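Local coordinates for protein putative LacI-family transcriptional regulator (Bacteroides fragilis, PDB 3GBV) that probably regulates transcription as a LacI-family DNA-binding repressor or activator, its periplasmic-binding-protein-like domain likely sensing a small effector, at residues R136-F141 against C172-L177; D200-I205 against K223-L228; T10-L15 against D71-A76; I31-T36 against Q257-I262; S102-A107 against G150-E155. All blocks are in the same frame, centred on the assembly; numbering follows the deposited sequence.

The chain folds into two lobes, each built on its own sheet, as in periplasmic binding proteins. Interactions 1 and 2 lie next to each other in the mixed sheet of one lobe. Their centres are about 11 Å apart, and strands 137-144 and 203-206 are hydrogen-bonded neighbours there. Interactions 3 and 4 belong to the other lobe, also about 11 Å apart between centres, with helices 23-37 and 254-270 packed on its parallel sheet. The centres of interactions 1 and 3 are about 38 Å apart. Interaction 5 joins the two lobes, about 10 Å from the chain centre. Bound 1,2-ethanediol, probably from the crystallisation liquor, lies near the side chains of F75 and Q153. In relatives, effectors bind between the lobes.

Interaction 1 of 5, residues R136-F141 against C172-L177; sequences REIVIF and CNILEL
I138 and L175 sit at the heart of this parallel strand pair. L175 N donates to I138 O (2.9 Å), and I140 N then donates to L175 O (2.9 Å). N173 N to R136 O, I138 N to N173 O and L177 N to I140 O complete a regular ladder of five bonds. The tightly packed sides are apolar. On one face, I138 and I174 lie side by side and point the same way. I138 CG1 stands between its backbone N and carbonyl carbon (chi1 57°), and CD1 at the end of that branch reaches I174 CG2 at 3.9 Å. I140 CD1 touches the same methyl, I174 CG2, at 3.7 Å. On the other face, V139 CB meets L175 CB, and L177 CD2 comes in the plane of the F141 ring to its edge, 3.7 Å from CE1. Helix 187-197 covers F141 and L177. The looser parts are polar and lie on both faces. E176, exposed beside I140, makes salt bridges through its carboxylate with R142 and R162. E137 is partly exposed beside L175, with OE2 3.6 Å from L175 CD2. The two strands flank helix 152-168 in sequence, a beta-alpha-beta crossover at the edge of a lobe sheet.

Interaction 2 of 5, residues D200-I205 against K223-L228; sequences DVKHGI and KSDFSL
F226 swings its ring toward V201 and G204 by placing CG opposite its backbone N (chi1 -164°). K202 instead sets CG opposite its carbonyl carbon (chi1 -56°), and two bends further along carry NZ across to D225. The F226 ring lies against the backbone of 201-204. V201 O lies in the ring plane at its edge, 3.2 Å from F226 CD1. H203 CA lies over one face, offset toward the rim. V201 CG2 packs on F226 CE1 at 3.6 Å. G204 has no side chain here, and F226 CZ approaches G204 N to 3.6 Å. Two backbone bonds join the segments: S227 N to K202 O (3.1 Å) and G204 N to S227 O (3.2 Å). Outside this pair, K202 NZ and D225 OD1 form a weak salt bridge at 3.5 Å, their side chains meeting at a slant. A water lies within hydrogen-bonding distance of V201 O (2.7 Å) and D225 O (3.0 Å), though it has more acceptors in reach than protons to give. The imidazole of H203 is held from elsewhere, since ND1 is bonded to D135. The F226 ring also meets F195 edge-to-face. The buried part of the contact therefore relies on an aromatic ring wedged against the backbone and on the backbone bonds. The long ionic pair at the more exposed end probably adds little strength by itself.

Interaction 3 of 5, residues T10-L15 against D71-A76; sequences TFACLL and DGVMFA
T10 and D71 open the contact with a reciprocal pair of hydrogen bonds. T10 N donates to D71 OD2 at 2.7 Å, almost straight (172°), and the carboxylate oxygen uses its anti lone pair. D71 N returns a bond to T10 O at 3.0 Å. G72 N adds only a weak bond to the same oxygen. Further along, the backbone ladder is regular: A12 N to G72 O (2.8 Å), M74 N to A12 O, L14 N to M74 O and A76 N to L14 O. Apolar packing follows on both faces. M74, a selenomethionine, holds CG between its backbone N and carbonyl carbon (chi1 62°). That places CG 3.3 Å from C13 SG, though the end of this side chain is doubtful in the model. On the other face, L14 and F75 lie side by side and point the same way, with L14 CB 3.7 Å from F75 CD1. Aromatic edges form the third group. The F75 ring presents its edge to L14 O, 3.3 Å from CD1. The F11 ring does the same to G72 N. The ladder meets the inward-facing backbone groups of this mostly buried pair; F11, C13 and L15 bond to strand 43-50 on the other side. At the partly exposed end, the D71 carboxylate takes over the partner role for T10 N, and its charge would probably strengthen that bond.

Interaction 4 of 5, residues I31-T36 against Q257-I262; sequences IREAVT and QGFNSI
In the helix that packs G258 and I262 against I31, Q257 O is gripped by two groups of S261. S261 OG donates to it at 2.9 Å and S261 N at 3.1 Å, from opposite faces of the carbonyl plane. The hydroxyl is thus satisfied within its own helix. No hydrogen bond joins the two helices, and the contact is apolar. Their axes come within 7.5 Å and cross at -40°. They are closest where I31 CA and G258 CA lie 4.8 Å apart, since G258 has no side chain to separate them. A34 CB fits between two residues of the other helix, 3.5 Å from F259 CD1 and 3.6 Å from I262 CB. F259 holds CG opposite its backbone N (chi1 -173°). The ring therefore reaches across to the backbone of 31-36, with CE1 3.4 Å from A34 CA. The E33 carbonyl carbon lies at the edge of this ring, and E33 CG also touches CE1. I31 and I262 meet at about a right angle, with I31 CG2 3.9 Å from I262 CD1. Both isoleucines are buried and also rest on the parallel sheet. I31 packs on C13 of strand 9-16 and on A45 of strand 43-50. I262 lies on F11, C13 and I43. Helices 23-37 and 254-270 thus lie together over these two strands, and S261 reaches on to strands 97-100 and 111-114.

Interaction 5 of 5, residues S102-A107 against G150-E155; sequences SQIKDA and GSNQQE
S102 begins the contact at the start of helix 152-168. Its hydroxyl, set opposite the carbonyl carbon (chi1 -62°), accepts from Q153 N at 3.3 Å, and the N-H points well at it (161°). Q153 CB lies beside the same oxygen at 3.5 Å. A water takes the N-H of N152 at 3.1 Å and makes a weak contact with S102 OG. S151 is the N-cap of this helix, and its OG accepts from Q154 N at 3.2 Å. Three N-H groups of the first turn are thus met by a hydroxyl, a water and a second hydroxyl. Q103 comes next and offers its carbonyl. N152 ND2 donates to Q103 O at 3.1 Å, tilted 21° from the plane of its amide. I104 then only grazes N152, with CG1 4.4 Å from ND2, while its side chain packs on P77 and T83. From I104 to A107 the chain makes a type I beta turn, closed by A107 N to I104 O. The Q153 amide binds D101, Q115 and R157. The loop following strand 97-100 of one lobe therefore meets the first turn of helix 152-168, which follows strand 137-144 of the other lobe.

Interaction 1 of 5, residues R136-F141 against C172-L177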
# COMPACT_ATOMS: atom_id res chain seq x y z
N ARG A 136 19.40 -8.95 20.69
CA ARG A 136 20.82 -8.69 20.61
C ARG A 136 21.36 -8.87 19.19
O ARG A 136 22.35 -8.25 18.80
CB ARG A 136 21.57 -9.60 21.59
CG ARG A 136 21.22 -9.37 23.06
CD ARG A 136 21.91 -8.13 23.64
NE ARG A 136 21.44 -6.86 23.08
CZ ARG A 136 20.36 -6.19 23.50
NH1 ARG A 136 19.61 -6.66 24.49
NH2 ARG A 136 20.03 -5.04 22.92
N GLU A 137 20.70 -9.72 18.41
CA GLU A 137 21.14 -9.97 17.04
C GLU A 137 19.97 -10.20 16.10
O GLU A 137 18.88 -10.56 16.52
CB GLU A 137 22.04 -11.21 16.97
CG GLU A 137 23.28 -11.17 17.81
CD GLU A 137 24.04 -12.49 17.76
OE1 GLU A 137 23.48 -13.51 18.22
OE2 GLU A 137 25.18 -12.50 17.26
N ILE A 138 20.24 -10.00 14.82
CA ILE A 138 19.25 -10.23 13.77
C ILE A 138 20.08 -10.77 12.61
O ILE A 138 21.31 -10.67 12.63
CB ILE A 138 18.50 -8.93 13.36
CG1 ILE A 138 19.48 -7.85 12.91
CG2 ILE A 138 17.68 -8.43 14.54
CD1 ILE A 138 19.87 -7.93 11.44
N VAL A 139 19.43 -11.35 11.62
CA VAL A 139 20.19 -11.89 10.51
C VAL A 139 19.60 -11.55 9.15
O VAL A 139 18.39 -11.51 8.97
CB VAL A 139 20.32 -13.42 10.62
CG1 VAL A 139 18.94 -14.06 10.67
CG2 VAL A 139 21.14 -13.97 9.45
N ILE A 140 20.50 -11.30 8.21
CA ILE A 140 20.12 -11.01 6.83
C ILE A 140 20.30 -12.32 6.07
O ILE A 140 21.35 -12.94 6.17
CB ILE A 140 21.06 -9.97 6.19
CG1 ILE A 140 20.94 -8.63 6.90
CG2 ILE A 140 20.73 -9.86 4.70
CD1 ILE A 140 21.97 -7.63 6.47
N PHE A 141 19.27 -12.72 5.33
CA PHE A 141 19.33 -13.94 4.54
C PHE A 141 19.56 -13.58 3.07
O PHE A 141 18.85 -12.73 2.52
CB PHE A 141 18.03 -14.72 4.66
CG PHE A 141 17.79 -15.32 6.01
CD1 PHE A 141 18.47 -16.48 6.41
CD2 PHE A 141 16.89 -14.73 6.89
CE1 PHE A 141 18.25 -17.04 7.67
CE2 PHE A 141 16.67 -15.28 8.16
CZ PHE A 141 17.35 -16.44 8.54
N CYS A 172 23.11 -3.72 18.07
CA CYS A 172 22.59 -4.98 17.55
C CYS A 172 23.57 -5.58 16.55
O CYS A 172 24.02 -4.91 15.63
CB CYS A 172 21.23 -4.75 16.88
SG CYS A 172 20.39 -6.28 16.42
N ASN A 173 23.89 -6.86 16.75
CA ASN A 173 24.80 -7.58 15.89
C ASN A 173 24.04 -8.01 14.64
O ASN A 173 22.94 -8.54 14.73
CB ASN A 173 25.32 -8.82 16.61
CG ASN A 173 26.39 -9.54 15.84
OD1 ASN A 173 26.74 -10.68 16.15
ND2 ASN A 173 26.93 -8.88 14.82
N ILE A 174 24.64 -7.79 13.47
CA ILE A 174 24.00 -8.16 12.21
C ILE A 174 24.67 -9.38 11.59
O ILE A 174 25.74 -9.28 11.00
CB ILE A 174 24.04 -6.97 11.22
CG1 ILE A 174 23.30 -5.78 11.84
CG2 ILE A 174 23.43 -7.38 9.88
CD1 ILE A 174 23.33 -4.52 10.99
N LEU A 175 24.03 -10.53 11.74
CA LEU A 175 24.54 -11.78 11.20
C LEU A 175 24.15 -11.91 9.73
O LEU A 175 23.24 -11.23 9.24
CB LEU A 175 23.98 -12.96 12.00
CG LEU A 175 24.25 -13.02 13.51
CD1 LEU A 175 23.51 -14.20 14.12
CD2 LEU A 175 25.75 -13.12 13.78
N GLU A 176 24.84 -12.80 9.02
CA GLU A 176 24.56 -13.01 7.61
C GLU A 176 24.60 -14.50 7.31
O GLU A 176 25.43 -15.23 7.85
CB GLU A 176 25.62 -12.30 6.77
CG GLU A 176 25.67 -10.80 6.95
CD GLU A 176 26.96 -10.20 6.41
OE1 GLU A 176 28.00 -10.34 7.08
OE2 GLU A 176 26.93 -9.58 5.31
N LEU A 177 23.69 -14.96 6.47
CA LEU A 177 23.66 -16.36 6.08
C LEU A 177 23.51 -16.38 4.57
O LEU A 177 22.49 -15.92 4.04
CB LEU A 177 22.49 -17.10 6.72
CG LEU A 177 22.38 -18.55 6.22
CD1 LEU A 177 23.60 -19.34 6.65
CD2 LEU A 177 21.12 -19.19 6.78

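Interaction 2 of 5, residues D200-I205 against K223-L228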
# COMPACT_ATOMS: atom_id res chain seq x y z
N ASP A 200 19.83 -18.60 19.48
CA ASP A 200 19.18 -17.42 20.05
C ASP A 200 18.55 -16.43 19.07
O ASP A 200 17.58 -15.76 19.41
CB ASP A 200 20.17 -16.69 20.96
CG ASP A 200 20.30 -17.35 22.32
OD1 ASP A 200 20.09 -18.58 22.43
OD2 ASP A 200 20.64 -16.64 23.30
N VAL A 201 19.11 -16.31 17.86
CA VAL A 201 18.57 -15.37 16.88
C VAL A 201 17.07 -15.63 16.66
O VAL A 201 16.65 -16.76 16.39
CB VAL A 201 19.33 -15.48 15.53
CG1 VAL A 201 19.19 -16.87 14.96
CG2 VAL A 201 18.82 -14.44 14.54
N LYS A 202 16.25 -14.58 16.79
CA LYS A 202 14.80 -14.72 16.64
C LYS A 202 14.16 -13.94 15.49
O LYS A 202 13.02 -14.20 15.11
CB LYS A 202 14.11 -14.34 17.96
CG LYS A 202 14.62 -15.14 19.15
CD LYS A 202 14.18 -14.56 20.48
CE LYS A 202 12.80 -15.04 20.88
NZ LYS A 202 11.77 -14.73 19.85
N HIS A 203 14.89 -12.97 14.93
CA HIS A 203 14.35 -12.19 13.83
C HIS A 203 15.30 -12.08 12.64
O HIS A 203 16.52 -11.97 12.82
CB HIS A 203 13.95 -10.80 14.33
CG HIS A 203 12.82 -10.83 15.30
ND1 HIS A 203 12.98 -10.60 16.65
CD2 HIS A 203 11.50 -11.11 15.13
CE1 HIS A 203 11.82 -10.74 17.27
NE2 HIS A 203 10.91 -11.05 16.37
N GLY A 204 14.74 -12.11 11.43
CA GLY A 204 15.57 -12.03 10.24
C GLY A 204 14.91 -11.30 9.08
O GLY A 204 13.74 -10.93 9.16
N ILE A 205 15.67 -11.11 8.00
CA ILE A 205 15.17 -10.40 6.84
C ILE A 205 15.97 -10.79 5.59
O ILE A 205 17.14 -11.16 5.69
CB ILE A 205 15.30 -8.86 7.05
CG1 ILE A 205 14.79 -8.10 5.82
CG2 ILE A 205 16.77 -8.48 7.30
CD1 ILE A 205 14.71 -6.60 6.05
N LYS A 223 9.22 -24.66 13.47
CA LYS A 223 9.93 -23.71 14.31
C LYS A 223 9.05 -22.46 14.28
O LYS A 223 8.77 -21.92 13.21
CB LYS A 223 11.30 -23.41 13.71
CG LYS A 223 12.10 -22.33 14.43
CD LYS A 223 12.43 -22.72 15.87
CE LYS A 223 13.56 -21.86 16.42
NZ LYS A 223 14.78 -21.99 15.57
N SER A 224 8.59 -22.01 15.45
CA SER A 224 7.73 -20.84 15.53
C SER A 224 8.33 -19.72 16.37
O SER A 224 7.65 -18.74 16.68
CB SER A 224 6.37 -21.23 16.12
OG SER A 224 6.50 -21.57 17.49
N ASP A 225 9.60 -19.87 16.73
CA ASP A 225 10.28 -18.87 17.54
C ASP A 225 11.20 -18.01 16.68
O ASP A 225 12.29 -17.61 17.11
CB ASP A 225 11.07 -19.56 18.65
CG ASP A 225 11.53 -18.59 19.71
OD1 ASP A 225 10.66 -17.98 20.37
OD2 ASP A 225 12.76 -18.43 19.88
N PHE A 226 10.76 -17.72 15.46
CA PHE A 226 11.53 -16.91 14.52
C PHE A 226 10.57 -16.34 13.48
O PHE A 226 9.72 -17.06 12.95
CB PHE A 226 12.57 -17.78 13.82
CG PHE A 226 13.65 -17.00 13.12
CD1 PHE A 226 14.82 -16.66 13.79
CD2 PHE A 226 13.50 -16.60 11.80
CE1 PHE A 226 15.83 -15.94 13.14
CE2 PHE A 226 14.51 -15.87 11.14
CZ PHE A 226 15.67 -15.54 11.82
N SER A 227 10.72 -15.05 13.17
CA SER A 227 9.88 -14.38 12.18
C SER A 227 10.70 -13.63 11.12
O SER A 227 11.71 -12.99 11.43
CB SER A 227 8.93 -13.41 12.88
OG SER A 227 9.65 -12.38 13.53
N LEU A 228 10.26 -13.73 9.87
CA LEU A 228 10.93 -13.07 8.76
C LEU A 228 10.21 -11.84 8.26
O LEU A 228 9.02 -11.63 8.49
CB LEU A 228 11.06 -14.00 7.54
CG LEU A 228 11.87 -15.28 7.36
CD1 LEU A 228 13.16 -15.19 8.16
CD2 LEU A 228 11.04 -16.46 7.78
O HOH W 1 15.10 -18.54 17.79

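Interaction 3 of 5, residues T10-L15 against D71-A76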
# COMPACT_ATOMS: atom_id res chain seq x y z
N THR A 10 7.85 -2.64 -32.11
CA THR A 10 8.32 -3.80 -31.36
C THR A 10 9.17 -3.39 -30.16
O THR A 10 10.19 -2.73 -30.31
CB THR A 10 9.15 -4.73 -32.27
OG1 THR A 10 8.37 -5.08 -33.42
CG2 THR A 10 9.53 -6.01 -31.53
N PHE A 11 8.72 -3.78 -28.96
CA PHE A 11 9.44 -3.46 -27.74
C PHE A 11 10.03 -4.74 -27.18
O PHE A 11 9.29 -5.64 -26.79
CB PHE A 11 8.51 -2.83 -26.70
CG PHE A 11 7.79 -1.60 -27.18
CD1 PHE A 11 8.48 -0.58 -27.83
CD2 PHE A 11 6.43 -1.44 -26.94
CE1 PHE A 11 7.82 0.58 -28.24
CE2 PHE A 11 5.76 -0.30 -27.35
CZ PHE A 11 6.46 0.72 -28.00
N ALA A 12 11.35 -4.82 -27.14
CA ALA A 12 12.01 -6.01 -26.62
C ALA A 12 12.13 -5.91 -25.10
O ALA A 12 12.70 -4.95 -24.58
CB ALA A 12 13.39 -6.17 -27.25
N CYS A 13 11.60 -6.90 -24.39
CA CYS A 13 11.66 -6.91 -22.93
C CYS A 13 12.60 -8.02 -22.47
O CYS A 13 12.28 -9.20 -22.60
CB CYS A 13 10.27 -7.12 -22.34
SG CYS A 13 9.00 -6.01 -23.04
N LEU A 14 13.75 -7.65 -21.93
CA LEU A 14 14.73 -8.63 -21.49
C LEU A 14 14.66 -8.82 -19.97
O LEU A 14 15.00 -7.92 -19.20
CB LEU A 14 16.13 -8.17 -21.92
CG LEU A 14 17.29 -9.17 -21.81
CD1 LEU A 14 16.98 -10.41 -22.65
CD2 LEU A 14 18.58 -8.50 -22.29
N LEU A 15 14.21 -10.00 -19.56
CA LEU A 15 14.06 -10.32 -18.15
C LEU A 15 14.79 -11.61 -17.81
O LEU A 15 15.05 -12.44 -18.69
CB LEU A 15 12.58 -10.48 -17.81
CG LEU A 15 11.61 -9.36 -18.18
CD1 LEU A 15 10.18 -9.86 -18.02
CD2 LEU A 15 11.86 -8.15 -17.31
N ASP A 71 12.35 -1.18 -31.61
CA ASP A 71 12.10 0.26 -31.48
C ASP A 71 12.46 0.71 -30.08
O ASP A 71 13.00 1.80 -29.88
CB ASP A 71 10.62 0.55 -31.71
CG ASP A 71 10.18 0.20 -33.09
OD1 ASP A 71 10.54 0.96 -34.02
OD2 ASP A 71 9.49 -0.84 -33.25
N GLY A 72 12.13 -0.13 -29.11
CA GLY A 72 12.43 0.19 -27.73
C GLY A 72 12.75 -1.06 -26.93
O GLY A 72 12.43 -2.19 -27.33
N VAL A 73 13.38 -0.84 -25.79
CA VAL A 73 13.76 -1.93 -24.91
C VAL A 73 13.52 -1.60 -23.44
O VAL A 73 13.77 -0.48 -23.01
CB VAL A 73 15.26 -2.26 -25.05
CG1 VAL A 73 15.60 -3.46 -24.17
CG2 VAL A 73 15.61 -2.52 -26.50
N MSE A 74 13.00 -2.57 -22.69
CA MSE A 74 12.83 -2.41 -21.25
C MSE A 74 13.73 -3.56 -20.80
O MSE A 74 13.76 -4.62 -21.44
CB MSE A 74 11.37 -2.59 -20.82
CG MSE A 74 10.76 -3.95 -21.10
SE MSE A 74 10.73 -5.06 -19.46
CE MSE A 74 12.34 -6.18 -19.69
N PHE A 75 14.49 -3.35 -19.73
CA PHE A 75 15.42 -4.38 -19.30
C PHE A 75 15.63 -4.40 -17.80
O PHE A 75 15.83 -3.36 -17.18
CB PHE A 75 16.74 -4.14 -20.05
CG PHE A 75 17.93 -4.87 -19.48
CD1 PHE A 75 17.90 -6.25 -19.26
CD2 PHE A 75 19.11 -4.18 -19.21
CE1 PHE A 75 19.03 -6.93 -18.78
CE2 PHE A 75 20.24 -4.84 -18.73
CZ PHE A 75 20.20 -6.22 -18.52
N ALA A 76 15.56 -5.59 -17.22
CA ALA A 76 15.76 -5.77 -15.78
C ALA A 76 17.17 -6.33 -15.59
O ALA A 76 17.42 -7.49 -15.89
CB ALA A 76 14.75 -6.75 -15.23

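Interaction 4 of 5, residues I31-T36 against Q257-I262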
# COMPACT_ATOMS: atom_id res chain seq x y z
N ILE A 31 3.16 -6.08 -18.65
CA ILE A 31 3.52 -5.82 -20.03
C ILE A 31 2.39 -6.24 -20.96
O ILE A 31 2.02 -5.50 -21.88
CB ILE A 31 4.81 -6.60 -20.41
CG1 ILE A 31 6.02 -6.00 -19.68
CG2 ILE A 31 5.03 -6.55 -21.91
CD1 ILE A 31 7.26 -6.89 -19.73
N ARG A 32 1.82 -7.42 -20.72
CA ARG A 32 0.73 -7.90 -21.56
C ARG A 32 -0.47 -6.97 -21.50
O ARG A 32 -1.04 -6.62 -22.54
CB ARG A 32 0.32 -9.32 -21.13
CG ARG A 32 1.34 -10.38 -21.46
CD ARG A 32 1.66 -10.34 -22.93
NE ARG A 32 2.82 -11.15 -23.29
CZ ARG A 32 3.35 -11.18 -24.51
NH1 ARG A 32 2.83 -10.44 -25.48
NH2 ARG A 32 4.42 -11.94 -24.76
N GLU A 33 -0.87 -6.58 -20.29
CA GLU A 33 -2.00 -5.69 -20.13
C GLU A 33 -1.74 -4.40 -20.91
O GLU A 33 -2.66 -3.84 -21.50
CB GLU A 33 -2.21 -5.37 -18.65
CG GLU A 33 -3.39 -4.44 -18.35
CD GLU A 33 -4.72 -5.00 -18.81
OE1 GLU A 33 -5.02 -6.18 -18.48
OE2 GLU A 33 -5.48 -4.27 -19.49
N ALA A 34 -0.49 -3.95 -20.93
CA ALA A 34 -0.13 -2.73 -21.66
C ALA A 34 -0.22 -2.92 -23.17
O ALA A 34 -0.65 -2.02 -23.89
CB ALA A 34 1.28 -2.28 -21.27
N VAL A 35 0.20 -4.09 -23.65
CA VAL A 35 0.13 -4.36 -25.08
C VAL A 35 -1.32 -4.29 -25.55
O VAL A 35 -1.62 -3.62 -26.53
CB VAL A 35 0.72 -5.76 -25.39
CG1 VAL A 35 0.51 -6.11 -26.86
CG2 VAL A 35 2.20 -5.77 -25.06
N THR A 36 -2.22 -4.96 -24.85
CA THR A 36 -3.62 -4.95 -25.25
C THR A 36 -4.21 -3.54 -25.17
O THR A 36 -4.93 -3.11 -26.06
CB THR A 36 -4.47 -5.92 -24.40
OG1 THR A 36 -4.68 -5.37 -23.10
CG2 THR A 36 -3.76 -7.26 -24.27
N GLN A 257 4.92 -1.78 -12.81
CA GLN A 257 6.24 -1.48 -13.35
C GLN A 257 6.34 -1.95 -14.80
O GLN A 257 6.93 -1.27 -15.64
CB GLN A 257 7.33 -2.14 -12.52
CG GLN A 257 7.57 -1.47 -11.18
CD GLN A 257 8.71 -2.10 -10.40
OE1 GLN A 257 9.76 -2.40 -10.95
NE2 GLN A 257 8.51 -2.27 -9.11
N GLY A 258 5.76 -3.11 -15.09
CA GLY A 258 5.81 -3.62 -16.45
C GLY A 258 4.90 -2.80 -17.35
O GLY A 258 5.28 -2.41 -18.46
N PHE A 259 3.70 -2.53 -16.86
CA PHE A 259 2.74 -1.75 -17.60
C PHE A 259 3.36 -0.39 -17.95
O PHE A 259 3.39 0.00 -19.12
CB PHE A 259 1.48 -1.54 -16.77
CG PHE A 259 0.37 -0.88 -17.53
CD1 PHE A 259 -0.48 -1.63 -18.33
CD2 PHE A 259 0.20 0.50 -17.47
CE1 PHE A 259 -1.49 -1.03 -19.08
CE2 PHE A 259 -0.81 1.12 -18.21
CZ PHE A 259 -1.65 0.35 -19.02
N ASN A 260 3.86 0.31 -16.94
CA ASN A 260 4.48 1.62 -17.15
C ASN A 260 5.68 1.62 -18.10
O ASN A 260 5.89 2.59 -18.83
CB ASN A 260 4.89 2.22 -15.81
CG ASN A 260 3.74 2.89 -15.10
OD1 ASN A 260 2.59 2.51 -15.28
ND2 ASN A 260 4.05 3.90 -14.29
N SER A 261 6.47 0.56 -18.08
CA SER A 261 7.62 0.49 -18.97
C SER A 261 7.18 0.64 -20.42
O SER A 261 7.73 1.45 -21.17
CB SER A 261 8.38 -0.83 -18.80
OG SER A 261 9.07 -0.86 -17.57
N ILE A 262 6.17 -0.15 -20.79
CA ILE A 262 5.63 -0.15 -22.15
C ILE A 262 4.93 1.17 -22.45
O ILE A 262 5.08 1.73 -23.55
CB ILE A 262 4.61 -1.28 -22.34
CG1 ILE A 262 5.25 -2.63 -21.97
CG2 ILE A 262 4.14 -1.30 -23.79
CD1 ILE A 262 6.40 -3.03 -22.86

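Interaction 5 of 5, residues S102-A107 against G150-E155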
# COMPACT_ATOMS: atom_id res chain seq x y z
N SER A 102 16.39 -2.53 -10.98
CA SER A 102 17.71 -2.02 -10.63
C SER A 102 18.17 -0.95 -11.62
O SER A 102 17.85 -1.02 -12.80
CB SER A 102 18.75 -3.14 -10.63
OG SER A 102 18.47 -4.14 -9.67
N GLN A 103 18.93 0.02 -11.12
CA GLN A 103 19.48 1.08 -11.96
C GLN A 103 20.94 0.69 -12.19
O GLN A 103 21.49 -0.12 -11.44
CB GLN A 103 19.44 2.45 -11.26
CG GLN A 103 18.14 2.80 -10.58
CD GLN A 103 18.17 4.18 -9.93
OE1 GLN A 103 18.24 5.20 -10.62
NE2 GLN A 103 18.12 4.22 -8.60
N ILE A 104 21.54 1.26 -13.23
CA ILE A 104 22.95 1.03 -13.55
C ILE A 104 23.47 2.45 -13.76
O ILE A 104 23.47 2.98 -14.87
CB ILE A 104 23.14 0.18 -14.84
CG1 ILE A 104 22.62 -1.24 -14.61
CG2 ILE A 104 24.61 0.15 -15.24
CD1 ILE A 104 22.82 -2.19 -15.78
N LYS A 105 23.88 3.07 -12.65
CA LYS A 105 24.37 4.44 -12.62
C LYS A 105 25.30 4.90 -13.74
O LYS A 105 25.10 5.98 -14.29
CB LYS A 105 25.03 4.70 -11.26
CG LYS A 105 24.04 4.71 -10.10
CD LYS A 105 23.12 5.93 -10.18
CE LYS A 105 21.97 5.83 -9.20
NZ LYS A 105 22.47 5.52 -7.84
N ASP A 106 26.30 4.10 -14.08
CA ASP A 106 27.23 4.49 -15.12
C ASP A 106 26.64 4.38 -16.53
O ASP A 106 27.33 4.63 -17.52
CB ASP A 106 28.52 3.66 -15.04
CG ASP A 106 28.31 2.23 -15.48
OD1 ASP A 106 27.40 1.56 -14.94
OD2 ASP A 106 29.06 1.77 -16.37
N ALA A 107 25.37 3.99 -16.61
CA ALA A 107 24.69 3.86 -17.91
C ALA A 107 23.22 4.26 -17.82
O ALA A 107 22.33 3.42 -17.98
CB ALA A 107 24.82 2.43 -18.42
N GLY A 150 24.10 -10.63 -7.19
CA GLY A 150 23.37 -10.22 -8.39
C GLY A 150 22.10 -9.37 -8.36
O GLY A 150 21.03 -9.86 -8.74
N SER A 151 22.23 -8.11 -7.95
CA SER A 151 21.10 -7.18 -7.92
C SER A 151 21.48 -5.89 -7.19
O SER A 151 21.68 -5.90 -5.98
CB SER A 151 19.89 -7.80 -7.22
OG SER A 151 18.83 -6.87 -7.09
N ASN A 152 21.57 -4.79 -7.93
CA ASN A 152 21.91 -3.52 -7.31
C ASN A 152 20.81 -3.09 -6.34
O ASN A 152 21.10 -2.55 -5.27
CB ASN A 152 22.13 -2.44 -8.37
CG ASN A 152 23.43 -2.62 -9.13
OD1 ASN A 152 24.42 -3.10 -8.57
ND2 ASN A 152 23.44 -2.23 -10.41
N GLN A 153 19.56 -3.33 -6.71
CA GLN A 153 18.43 -2.99 -5.84
C GLN A 153 18.65 -3.69 -4.50
O GLN A 153 18.53 -3.07 -3.44
CB GLN A 153 17.11 -3.44 -6.47
CG GLN A 153 15.88 -3.34 -5.55
CD GLN A 153 15.36 -1.93 -5.36
OE1 GLN A 153 14.86 -1.58 -4.28
NE2 GLN A 153 15.46 -1.11 -6.40
N GLN A 154 18.98 -4.98 -4.54
CA GLN A 154 19.21 -5.78 -3.33
C GLN A 154 20.37 -5.27 -2.49
O GLN A 154 20.23 -5.08 -1.28
CB GLN A 154 19.46 -7.24 -3.70
CG GLN A 154 18.20 -7.99 -4.11
CD GLN A 154 18.52 -9.34 -4.71
OE1 GLN A 154 19.59 -9.90 -4.48
NE2 GLN A 154 17.59 -9.89 -5.49
N GLU A 155 21.51 -5.05 -3.13
CA GLU A 155 22.71 -4.56 -2.45
C GLU A 155 22.43 -3.21 -1.80
O GLU A 155 22.73 -2.99 -0.63
CB GLU A 155 23.85 -4.41 -3.45
CG GLU A 155 25.19 -4.02 -2.82
CD GLU A 155 26.07 -3.22 -3.77
OE1 GLU A 155 26.15 -3.58 -4.97
OE2 GLU A 155 26.69 -2.22 -3.32
O HOH W 2 21.32 -5.43 -10.91